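Local coordinates for hypothetical protein (Sebaldella termitidis, PDB 4M1A), which is of unknown function but forms a trimer of alpha/beta subunits and belongs to the clan of the macrophage migration inhibitory factor (MIF) fold, at residues T78-W81 with K82-T85; E10-K13 with V14-F17; T44-D48 with G49-D53. One frame throughout, in Å; residues are numbered along the deposited sequence.

Contact 1: T78-W81 with K82-T85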
ATOM      1  N   THR A  78      -0.818 -16.012 -12.282  1.00 17.37           N
ATOM      2  CA  THR A  78      -2.011 -15.970 -13.048  1.00 18.69           C
ATOM      3  C   THR A  78      -2.577 -17.354 -13.226  1.00 19.54           C
ATOM      4  O   THR A  78      -3.744 -17.569 -12.971  1.00 19.24           O
ATOM      5  CB  THR A  78      -1.825 -15.289 -14.390  1.00 19.48           C
ATOM      6  OG1 THR A  78      -1.289 -13.954 -14.131  1.00 22.52           O
ATOM      7  CG2 THR A  78      -3.107 -15.164 -15.176  1.00 22.96           C
ATOM      8  N   GLU A  79      -1.710 -18.275 -13.573  1.00 21.49           N
ATOM      9  CA  GLU A  79      -2.116 -19.705 -13.724  1.00 22.52           C
ATOM     10  C   GLU A  79      -2.680 -20.298 -12.444  1.00 21.45           C
ATOM     11  O   GLU A  79      -3.724 -20.970 -12.488  1.00 22.97           O
ATOM     12  CB  GLU A  79      -0.919 -20.543 -14.204  1.00 25.29           C
ATOM     13  CG  GLU A  79      -0.637 -20.357 -15.662  1.00 36.01           C
ATOM     14  CD  GLU A  79       0.627 -21.127 -16.133  1.00 50.82           C
ATOM     15  OE1 GLU A  79       1.406 -21.670 -15.291  1.00 46.35           O
ATOM     16  OE2 GLU A  79       0.837 -21.175 -17.377  1.00 62.50           O
ATOM     17  N   ARG A  80      -2.056 -20.046 -11.311  1.00 19.37           N
ATOM     18  CA  ARG A  80      -2.519 -20.523 -10.048  1.00 18.94           C
ATOM     19  C   ARG A  80      -3.887 -19.959  -9.661  1.00 25.56           C
ATOM     20  O   ARG A  80      -4.805 -20.733  -9.261  1.00 22.08           O
ATOM     21  CB  ARG A  80      -1.483 -20.296  -8.943  1.00 22.15           C
ATOM     22  CG  ARG A  80      -0.207 -21.132  -9.035  1.00 30.40           C
ATOM     23  CD  ARG A  80      -0.510 -22.630  -8.688  1.00 30.43           C
ATOM     24  NE  ARG A  80       0.671 -23.466  -8.904  1.00 28.75           N
ATOM     25  CZ  ARG A  80       1.739 -23.437  -8.119  1.00 35.01           C
ATOM     26  NH1 ARG A  80       1.839 -22.586  -7.059  1.00 30.98           N
ATOM     27  NH2 ARG A  80       2.740 -24.227  -8.420  1.00 33.01           N
ATOM     28  N   TRP A  81      -4.072 -18.616  -9.772  1.00 20.10           N
ATOM     29  CA  TRP A  81      -5.383 -18.026  -9.445  1.00 20.44           C
ATOM     30  C   TRP A  81      -6.499 -18.419 -10.419  1.00 20.21           C
ATOM     31  O   TRP A  81      -7.649 -18.646  -9.999  1.00 23.65           O
ATOM     32  CB  TRP A  81      -5.295 -16.462  -9.234  1.00 19.02           C
ATOM     33  CG  TRP A  81      -4.668 -16.132  -7.928  1.00 16.50           C
ATOM     34  CD1 TRP A  81      -3.360 -15.851  -7.675  1.00 17.29           C
ATOM     35  CD2 TRP A  81      -5.301 -16.200  -6.685  1.00 17.85           C
ATOM     36  NE1 TRP A  81      -3.142 -15.707  -6.331  1.00 17.95           N
ATOM     37  CE2 TRP A  81      -4.328 -15.884  -5.689  1.00 18.01           C
ATOM     38  CE3 TRP A  81      -6.604 -16.462  -6.297  1.00 18.79           C
ATOM     39  CZ2 TRP A  81      -4.607 -15.890  -4.344  1.00 20.14           C
ATOM     40  CZ3 TRP A  81      -6.892 -16.459  -4.937  1.00 22.23           C
ATOM     41  CH2 TRP A  81      -5.906 -16.201  -3.974  1.00 20.24           C
ATOM     42  N   LYS A  82      -6.173 -18.584 -11.686  1.00 24.03           N
ATOM     43  CA  LYS A  82      -7.168 -18.962 -12.680  1.00 26.36           C
ATOM     44  C   LYS A  82      -7.755 -20.339 -12.471  1.00 30.35           C
ATOM     45  O   LYS A  82      -8.857 -20.614 -12.963  1.00 32.83           O
ATOM     46  CB  LYS A  82      -6.692 -18.757 -14.131  1.00 28.71           C
ATOM     47  CG  LYS A  82      -6.589 -17.302 -14.569  1.00 30.13           C
ATOM     48  CD  LYS A  82      -7.823 -16.396 -14.531  1.00 32.53           C
ATOM     49  CE  LYS A  82      -7.594 -15.080 -15.308  1.00 29.22           C
ATOM     50  NZ  LYS A  82      -8.828 -14.222 -15.331  1.00 30.31           N
ATOM     51  N   LYS A  83      -7.094 -21.151 -11.684  1.00 24.18           N
ATOM     52  CA  LYS A  83      -7.639 -22.446 -11.274  1.00 31.44           C
ATOM     53  C   LYS A  83      -8.834 -22.334 -10.354  1.00 41.15           C
ATOM     54  O   LYS A  83      -9.689 -23.233 -10.398  1.00 34.51           O
ATOM     55  CB  LYS A  83      -6.612 -23.252 -10.550  1.00 32.33           C
ATOM     56  CG  LYS A  83      -5.538 -23.770 -11.451  1.00 34.24           C
ATOM     57  CD  LYS A  83      -4.613 -24.682 -10.681  1.00 40.45           C
ATOM     58  CE  LYS A  83      -3.652 -25.418 -11.619  1.00 46.81           C
ATOM     59  NZ  LYS A  83      -2.493 -25.923 -10.811  1.00 43.44           N
ATOM     60  N   ILE A  84      -8.872 -21.244  -9.549  1.00 37.63           N
ATOM     61  CA  ILE A  84      -9.902 -20.957  -8.492  1.00 44.82           C
ATOM     62  C   ILE A  84     -10.961 -19.910  -8.910  1.00 42.93           C
ATOM     63  O   ILE A  84     -12.103 -19.945  -8.451  1.00 42.20           O
ATOM     64  CB  ILE A  84      -9.243 -20.362  -7.233  1.00 54.56           C
ATOM     65  CG1 ILE A  84      -8.034 -21.181  -6.798  1.00 62.13           C
ATOM     66  CG2 ILE A  84     -10.267 -20.244  -6.112  1.00 65.10           C
ATOM     67  CD1 ILE A  84      -7.069 -20.425  -5.908  1.00 64.91           C
ATOM     68  N   THR A  85     -10.619 -18.961  -9.783  1.00 36.33           N
ATOM     69  CA  THR A  85     -11.541 -17.844 -10.024  1.00 32.41           C
ATOM     70  C   THR A  85     -11.477 -17.502 -11.463  1.00 36.06           C
ATOM     71  O   THR A  85     -10.443 -17.751 -12.132  1.00 33.83           O
ATOM     72  CB  THR A  85     -11.190 -16.599  -9.171  1.00 36.90           C
ATOM     73  OG1 THR A  85     -12.119 -15.521  -9.458  1.00 36.46           O
ATOM     74  CG2 THR A  85      -9.783 -16.096  -9.492  1.00 36.51           C
TER
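Trp-81 and Ile-84 meet toward the C-terminal end of helix 67-82, where the CD1 methyl of Ile-84 reaches obliquely to the six-membered part of the indole, 4.0 Å from Trp-81 CE3. The indole makes this the dense part of the contact, buried against Val-56, Ile-58, Val-89, and Phe-17 and Lys-13 of helix 11-17. In the backbone, Trp-81 O accepts two bonds. Thr-85 N approaches nearly in line with the carbonyl at 3.0 Å, while Ile-84 N stands well above the carbonyl plane. The CG2 methyl of Thr-85 also lies 3.4 Å from Trp-81 O. An i+3 bond beside the i+4 one is consistent with the chain leaving the helix here. In this alpha/beta subunit of the MIF clan, helix 67-82 covers strands 56-62 and 89-95 of the mixed sheet. Lys-82 N bonds to Thr-78 O at 2.9 Å, whereas Lys-83 N makes weak, long bonds to Glu-79 O and Arg-80 O. The side of Arg-80 and Lys-83 is looser: Lys-83, its chain extended beyond CG, brings NZ to 4.4 Å from Arg-80 NE, two like charges without a bond. Lys-82, by contrast, is anchored at the interface. It bends at CB-CG (chi2 -59°), lies alongside Thr-78, and carries its NZ to Lys-87 O and to a salt bridge with Asp-104 of the second subunit.

Contact 2: E10-K13 with V14-F17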
ATOM      1  N   GLU A  10     -10.400 -14.289  -1.062  1.00 22.18           N
ATOM      2  CA  GLU A  10     -10.641 -14.817   0.295  1.00 24.43           C
ATOM      3  C   GLU A  10      -9.355 -15.146   0.991  1.00 20.85           C
ATOM      4  O   GLU A  10      -8.434 -15.691   0.386  1.00 19.06           O
ATOM      5  CB  GLU A  10     -11.523 -16.089   0.173  1.00 30.69           C
ATOM      6  CG  GLU A  10     -12.979 -15.809  -0.154  1.00 43.78           C
ATOM      7  CD  GLU A  10     -13.416 -16.310  -1.523  1.00 62.44           C
ATOM      8  OE1 GLU A  10     -12.792 -15.908  -2.544  1.00 86.81           O
ATOM      9  OE2 GLU A  10     -14.392 -17.100  -1.583  1.00 67.75           O
ATOM     10  N   LYS A  11      -9.300 -14.859   2.300  1.00 20.33           N
ATOM     11  CA  LYS A  11      -8.132 -15.072   3.123  1.00 20.92           C
ATOM     12  C   LYS A  11      -7.618 -16.508   3.046  1.00 22.49           C
ATOM     13  O   LYS A  11      -6.408 -16.756   2.954  1.00 18.39           O
ATOM     14  CB  LYS A  11      -8.456 -14.671   4.534  1.00 22.97           C
ATOM     15  CG  LYS A  11      -7.317 -14.726   5.494  1.00 27.37           C
ATOM     16  CD  LYS A  11      -7.710 -14.350   6.951  1.00 30.49           C
ATOM     17  CE  LYS A  11      -7.957 -12.859   7.105  1.00 36.53           C
ATOM     18  NZ  LYS A  11      -8.817 -12.419   8.274  1.00 38.33           N
ATOM     19  N   GLU A  12      -8.535 -17.467   3.127  1.00 20.47           N
ATOM     20  CA  GLU A  12      -8.081 -18.865   3.058  1.00 19.77           C
ATOM     21  C   GLU A  12      -7.478 -19.238   1.713  1.00 18.73           C
ATOM     22  O   GLU A  12      -6.559 -20.088   1.726  1.00 21.43           O
ATOM     23  CB  GLU A  12      -9.258 -19.814   3.374  1.00 27.06           C
ATOM     24  CG  GLU A  12      -8.957 -21.303   3.245  1.00 33.65           C
ATOM     25  CD  GLU A  12     -10.303 -22.076   3.270  1.00 45.61           C
ATOM     26  OE1 GLU A  12     -11.192 -21.639   4.043  1.00 42.98           O
ATOM     27  OE2 GLU A  12     -10.513 -23.018   2.459  1.00 49.01           O
ATOM     28  N   LYS A  13      -7.985 -18.643   0.625  1.00 18.58           N
ATOM     29  CA  LYS A  13      -7.424 -18.828  -0.763  1.00 20.49           C
ATOM     30  C   LYS A  13      -6.002 -18.253  -0.868  1.00 20.46           C
ATOM     31  O   LYS A  13      -5.094 -18.890  -1.469  1.00 16.43           O
ATOM     32  CB  LYS A  13      -8.362 -18.329  -1.862  1.00 23.10           C
ATOM     33  CG  LYS A  13      -9.761 -18.969  -1.853  1.00 27.00           C
ATOM     34  CD  LYS A  13      -9.585 -20.481  -1.903  1.00 34.06           C
ATOM     35  CE  LYS A  13     -10.935 -21.179  -2.223  1.00 45.88           C
ATOM     36  NZ  LYS A  13     -11.187 -22.222  -1.214  1.00 48.89           N
ATOM     37  N   VAL A  14      -5.769 -17.108  -0.191  1.00 17.83           N
ATOM     38  CA  VAL A  14      -4.405 -16.558  -0.114  1.00 17.77           C
ATOM     39  C   VAL A  14      -3.469 -17.506   0.638  1.00 16.68           C
ATOM     40  O   VAL A  14      -2.283 -17.809   0.254  1.00 15.62           O
ATOM     41  CB  VAL A  14      -4.421 -15.136   0.506  1.00 18.20           C
ATOM     42  CG1 VAL A  14      -2.997 -14.610   0.562  1.00 20.29           C
ATOM     43  CG2 VAL A  14      -5.323 -14.253  -0.309  1.00 18.61           C
ATOM     44  N   ARG A  15      -3.967 -18.038   1.771  1.00 18.72           N
ATOM     45  CA  ARG A  15      -3.175 -19.028   2.503  1.00 18.37           C
ATOM     46  C   ARG A  15      -2.798 -20.209   1.585  1.00 19.87           C
ATOM     47  O   ARG A  15      -1.606 -20.591   1.505  1.00 19.31           O
ATOM     48  CB  ARG A  15      -3.967 -19.571   3.721  1.00 20.37           C
ATOM     49  CG  ARG A  15      -3.256 -20.624   4.586  1.00 24.13           C
ATOM     50  CD  ARG A  15      -4.299 -21.430   5.427  1.00 30.05           C
ATOM     51  NE  ARG A  15      -5.138 -22.291   4.577  1.00 36.37           N
ATOM     52  CZ  ARG A  15      -6.099 -23.102   5.028  1.00 37.89           C
ATOM     53  NH1 ARG A  15      -6.323 -23.173   6.326  1.00 31.67           N
ATOM     54  NH2 ARG A  15      -6.805 -23.862   4.175  1.00 35.94           N
ATOM     55  N   ASP A  16      -3.797 -20.759   0.893  1.00 20.09           N
ATOM     56  CA  ASP A  16      -3.534 -21.905   0.001  1.00 24.74           C
ATOM     57  C   ASP A  16      -2.576 -21.611  -1.184  1.00 25.42           C
ATOM     58  O   ASP A  16      -1.809 -22.438  -1.599  1.00 20.20           O
ATOM     59  CB  ASP A  16      -4.815 -22.383  -0.585  1.00 27.28           C
ATOM     60  CG  ASP A  16      -5.763 -23.047   0.464  1.00 33.19           C
ATOM     61  OD1 ASP A  16      -5.378 -23.339   1.643  1.00 30.67           O
ATOM     62  OD2 ASP A  16      -6.918 -23.189   0.038  1.00 33.97           O
ATOM     63  N   PHE A  17      -2.701 -20.431  -1.750  1.00 20.57           N
ATOM     64  CA  PHE A  17      -1.821 -19.916  -2.783  1.00 21.15           C
ATOM     65  C   PHE A  17      -0.396 -20.007  -2.346  1.00 18.39           C
ATOM     66  O   PHE A  17       0.473 -20.248  -3.157  1.00 20.97           O
ATOM     67  CB  PHE A  17      -2.261 -18.412  -3.070  1.00 19.41           C
ATOM     68  CG  PHE A  17      -1.326 -17.627  -3.904  1.00 19.70           C
ATOM     69  CD1 PHE A  17      -1.097 -17.978  -5.245  1.00 18.69           C
ATOM     70  CD2 PHE A  17      -0.783 -16.418  -3.432  1.00 22.11           C
ATOM     71  CE1 PHE A  17      -0.279 -17.238  -6.056  1.00 19.51           C
ATOM     72  CE2 PHE A  17       0.004 -15.645  -4.275  1.00 21.17           C
ATOM     73  CZ  PHE A  17       0.255 -16.046  -5.574  1.00 19.43           C
TER
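A local contact within the short helix 11-17, between residues three and four apart on successive turns, pairs Glu-12 with Arg-15 and ties the backbone together beneath them. Four hydrogen bonds of the helical i to i+4 type run through it. The first joins Val-14 N to Glu-10 O (3.1 Å), where Glu-10 is the N-cap residue; the last joins Phe-17 N to Lys-13 O. Glu-12 and Arg-15 lie side by side and point the same way. Glu-12 CG sits over one face of the guanidinium, 3.5 Å from Arg-15 NH2, while the carboxylate oxygen OE2 stays well out of that plane, so attraction there is by charge alone. Within 14-17, Arg-15 NE and NH2 form a side-on salt bridge to Asp-16 OD1, NH2 at 3.0 Å, the bend at chi3 (69°) turning the guanidinium edge to the carboxylate. NH2 uses the syn lone pair of OD1, whereas NE comes from above the carboxylate plane. Lys-11, Val-14 and Arg-15 pack on Thr-44, Phe-46 and Gly-49 of the third subunit. Val-14 and Phe-17 are buried, packing on Val-6 of strand 3-7; Val-14 also touches Tyr-40 of strand 37-47, and Phe-17 meets Phe-77 edge-to-face against helix 67-82.

Contact 3: T44-D48 with G49-D53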
ATOM      1  N   THR A  44     -12.037  -3.880   0.829  1.00 15.34           N
ATOM      2  CA  THR A  44     -13.365  -4.107   0.187  1.00 17.69           C
ATOM      3  C   THR A  44     -13.469  -3.308  -1.097  1.00 16.77           C
ATOM      4  O   THR A  44     -13.269  -2.114  -1.033  1.00 16.64           O
ATOM      5  CB  THR A  44     -14.528  -3.806   1.145  1.00 19.50           C
ATOM      6  OG1 THR A  44     -14.409  -4.574   2.371  1.00 19.08           O
ATOM      7  CG2 THR A  44     -15.870  -4.177   0.493  1.00 21.06           C
ATOM      8  N   PHE A  45     -13.833  -3.981  -2.204  1.00 16.92           N
ATOM      9  CA  PHE A  45     -14.001  -3.347  -3.509  1.00 17.33           C
ATOM     10  C   PHE A  45     -15.429  -2.816  -3.643  1.00 17.65           C
ATOM     11  O   PHE A  45     -16.440  -3.507  -3.203  1.00 18.05           O
ATOM     12  CB  PHE A  45     -13.633  -4.302  -4.656  1.00 20.88           C
ATOM     13  CG  PHE A  45     -12.184  -4.434  -4.877  1.00 20.17           C
ATOM     14  CD1 PHE A  45     -11.430  -5.358  -4.114  1.00 23.58           C
ATOM     15  CD2 PHE A  45     -11.544  -3.684  -5.796  1.00 24.00           C
ATOM     16  CE1 PHE A  45     -10.060  -5.473  -4.290  1.00 23.97           C
ATOM     17  CE2 PHE A  45     -10.154  -3.778  -5.990  1.00 22.15           C
ATOM     18  CZ  PHE A  45      -9.414  -4.692  -5.253  1.00 24.20           C
ATOM     19  N   PHE A  46     -15.551  -1.646  -4.274  1.00 17.74           N
ATOM     20  CA  PHE A  46     -16.876  -1.072  -4.583  1.00 18.09           C
ATOM     21  C   PHE A  46     -16.834  -0.558  -6.003  1.00 20.06           C
ATOM     22  O   PHE A  46     -15.792  -0.138  -6.506  1.00 20.13           O
ATOM     23  CB  PHE A  46     -17.282   0.063  -3.692  1.00 17.54           C
ATOM     24  CG  PHE A  46     -17.427  -0.312  -2.250  1.00 19.89           C
ATOM     25  CD1 PHE A  46     -18.580  -0.952  -1.788  1.00 22.78           C
ATOM     26  CD2 PHE A  46     -16.411  -0.035  -1.354  1.00 21.19           C
ATOM     27  CE1 PHE A  46     -18.704  -1.339  -0.446  1.00 24.61           C
ATOM     28  CE2 PHE A  46     -16.571  -0.352  -0.018  1.00 24.28           C
ATOM     29  CZ  PHE A  46     -17.699  -1.024   0.429  1.00 24.33           C
ATOM     30  N   PHE A  47     -18.021  -0.494  -6.623  1.00 19.34           N
ATOM     31  CA  PHE A  47     -18.113   0.028  -7.993  1.00 19.07           C
ATOM     32  C   PHE A  47     -19.496   0.583  -8.193  1.00 21.39           C
ATOM     33  O   PHE A  47     -20.456  -0.077  -7.839  1.00 20.24           O
ATOM     34  CB  PHE A  47     -17.806  -0.989  -9.081  1.00 21.04           C
ATOM     35  CG  PHE A  47     -17.659  -0.345 -10.463  1.00 23.23           C
ATOM     36  CD1 PHE A  47     -16.402   0.156 -10.926  1.00 22.64           C
ATOM     37  CD2 PHE A  47     -18.789  -0.205 -11.313  1.00 24.91           C
ATOM     38  CE1 PHE A  47     -16.288   0.755 -12.165  1.00 23.91           C
ATOM     39  CE2 PHE A  47     -18.670   0.421 -12.547  1.00 26.02           C
ATOM     40  CZ  PHE A  47     -17.440   0.915 -12.976  1.00 23.33           C
ATOM     41  N   ASP A  48     -19.561   1.838  -8.619  1.00 24.18           N
ATOM     42  CA  ASP A  48     -20.892   2.534  -8.867  1.00 23.13           C
ATOM     43  C   ASP A  48     -21.854   2.433  -7.717  1.00 27.09           C
ATOM     44  O   ASP A  48     -23.057   2.168  -7.925  1.00 31.33           O
ATOM     45  CB  ASP A  48     -21.540   1.998 -10.178  1.00 26.80           C
ATOM     46  CG  ASP A  48     -22.495   3.002 -10.815  1.00 35.00           C
ATOM     47  OD1 ASP A  48     -22.377   4.214 -10.467  1.00 36.66           O
ATOM     48  OD2 ASP A  48     -23.365   2.577 -11.620  1.00 37.94           O
ATOM     49  N   GLY A  49     -21.370   2.634  -6.489  1.00 22.11           N
ATOM     50  CA  GLY A  49     -22.213   2.677  -5.329  1.00 27.39           C
ATOM     51  C   GLY A  49     -22.622   1.318  -4.703  1.00 26.54           C
ATOM     52  O   GLY A  49     -23.417   1.288  -3.775  1.00 24.10           O
ATOM     53  N   LYS A  50     -22.082   0.244  -5.208  1.00 24.15           N
ATOM     54  CA  LYS A  50     -22.356  -1.087  -4.737  1.00 27.44           C
ATOM     55  C   LYS A  50     -21.052  -1.868  -4.437  1.00 25.79           C
ATOM     56  O   LYS A  50     -19.995  -1.673  -5.026  1.00 25.26           O
ATOM     57  CB  LYS A  50     -23.048  -1.937  -5.830  1.00 31.16           C
ATOM     58  CG  LYS A  50     -24.376  -1.453  -6.378  1.00 41.23           C
ATOM     59  CD  LYS A  50     -24.775  -2.361  -7.565  1.00 49.20           C
ATOM     60  CE  LYS A  50     -25.632  -1.648  -8.618  1.00 60.43           C
ATOM     61  NZ  LYS A  50     -24.975  -0.456  -9.260  1.00 58.72           N
ATOM     62  N   GLU A  51     -21.218  -2.864  -3.593  1.00 28.48           N
ATOM     63  CA  GLU A  51     -20.218  -3.893  -3.407  1.00 35.49           C
ATOM     64  C   GLU A  51     -19.866  -4.576  -4.700  1.00 36.80           C
ATOM     65  O   GLU A  51     -20.717  -4.884  -5.504  1.00 34.20           O
ATOM     66  CB  GLU A  51     -20.687  -4.914  -2.338  1.00 43.87           C
ATOM     67  CG  GLU A  51     -19.867  -4.877  -1.049  1.00 49.04           C
ATOM     68  CD  GLU A  51     -18.802  -5.970  -1.032  1.00 64.23           C
ATOM     69  OE1 GLU A  51     -17.987  -6.016  -2.011  1.00 71.70           O
ATOM     70  OE2 GLU A  51     -18.784  -6.794  -0.054  1.00 47.74           O
ATOM     71  N   ASP A  52     -18.573  -4.756  -4.943  1.00 30.40           N
ATOM     72  CA  ASP A  52     -18.102  -5.349  -6.154  1.00 30.67           C
ATOM     73  C   ASP A  52     -17.156  -6.471  -5.798  1.00 30.76           C
ATOM     74  O   ASP A  52     -16.504  -6.447  -4.774  1.00 29.94           O
ATOM     75  CB  ASP A  52     -17.369  -4.330  -7.003  1.00 36.02           C
ATOM     76  CG  ASP A  52     -17.086  -4.828  -8.419  1.00 45.43           C
ATOM     77  OD1 ASP A  52     -18.054  -5.032  -9.181  1.00 49.49           O
ATOM     78  OD2 ASP A  52     -15.908  -4.955  -8.784  1.00 46.70           O
ATOM     79  N   ASP A  53     -17.108  -7.474  -6.647  1.00 30.64           N
ATOM     80  CA  ASP A  53     -16.226  -8.610  -6.503  1.00 37.82           C
ATOM     81  C   ASP A  53     -14.759  -8.163  -6.757  1.00 39.86           C
ATOM     82  O   ASP A  53     -13.794  -8.837  -6.349  1.00 45.74           O
ATOM     83  CB  ASP A  53     -16.671  -9.633  -7.541  1.00 52.71           C
ATOM     84  CG  ASP A  53     -15.704 -10.733  -7.694  1.00 64.84           C
ATOM     85  OD1 ASP A  53     -15.988 -11.837  -7.177  1.00 84.06           O
ATOM     86  OD2 ASP A  53     -14.653 -10.479  -8.312  1.00 71.53           O
TER
HETATM   87  O   HOH W   1     -14.590  -6.792  -2.206  1.00 30.22           O
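Phe-47 and Lys-50 close a beta hairpin, the tip of strand 37-47 folding through a type I' turn into the short strand 50-51. Asp-48 and Gly-49 both have positive phi (51° and 82°), as this turn requires. Backbone hydrogen bonds hold the hairpin. Phe-47 N gives a 2.8 Å bond to Lys-50 O, and Lys-50 N returns one to Phe-47 O. Farther along, Asp-52 N reaches Phe-45 O at 3.0 Å. Between these rungs Phe-46 and Glu-51 form a non-hydrogen-bonded pair, where Phe-46 CA makes a C-H...O contact with Lys-50 O. A water bridges the open end, accepting from Phe-45 N and donating to Asp-52 O, and Asp-52 OD2 accepts from Gly-54 N.

Side-chain packing is modest. The edge of the Phe-46 ring lies near Lys-50 O and Glu-51 N, and its CE1 is 3.8 Å from Glu-51 CG. On the face carrying Phe-47 and Lys-50, Phe-47 CB packs against Asp-52 CB.

The hairpin also joins another subunit: residues 44-46 pair with an antiparallel strand of the second subunit, extending the sheet across the interface, and Gly-49 N bonds to Thr-18 OG1 of that subunit. Charges meet at the turn. With CG anti to the backbone N (chi1 -155°), Asp-48 runs alongside Lys-50, but its OD1 is taken by Gly-20 N of the second subunit, and Asp-48 OD2 stays 4.2 Å from Lys-50 NZ.

Overall arrangement
Contacts 1 and 2 lie 12 Å apart between centres and meet directly through buried aromatic rings, with Ile-84 and Lys-13 at the margin: Trp-81 NE1 comes to 3.2 Å from Phe-17 CD1, joining helix 67-82 to helix 11-17 beside the sheet. Both pair a buried side with a charged one, but contact 1 lies where helix 67-82 gives way to a loop, whereas contact 2 keeps regular helical bonds and a salt bridge. Contact 3, held by strand bonds, is remote within its own chain, 22 and 21 Å from them between centres. In the trimer, however, the 44-49 region of one subunit packs on the 11-15 region of another, burying Phe-46. Contacts 1 and 3 both touch the second subunit.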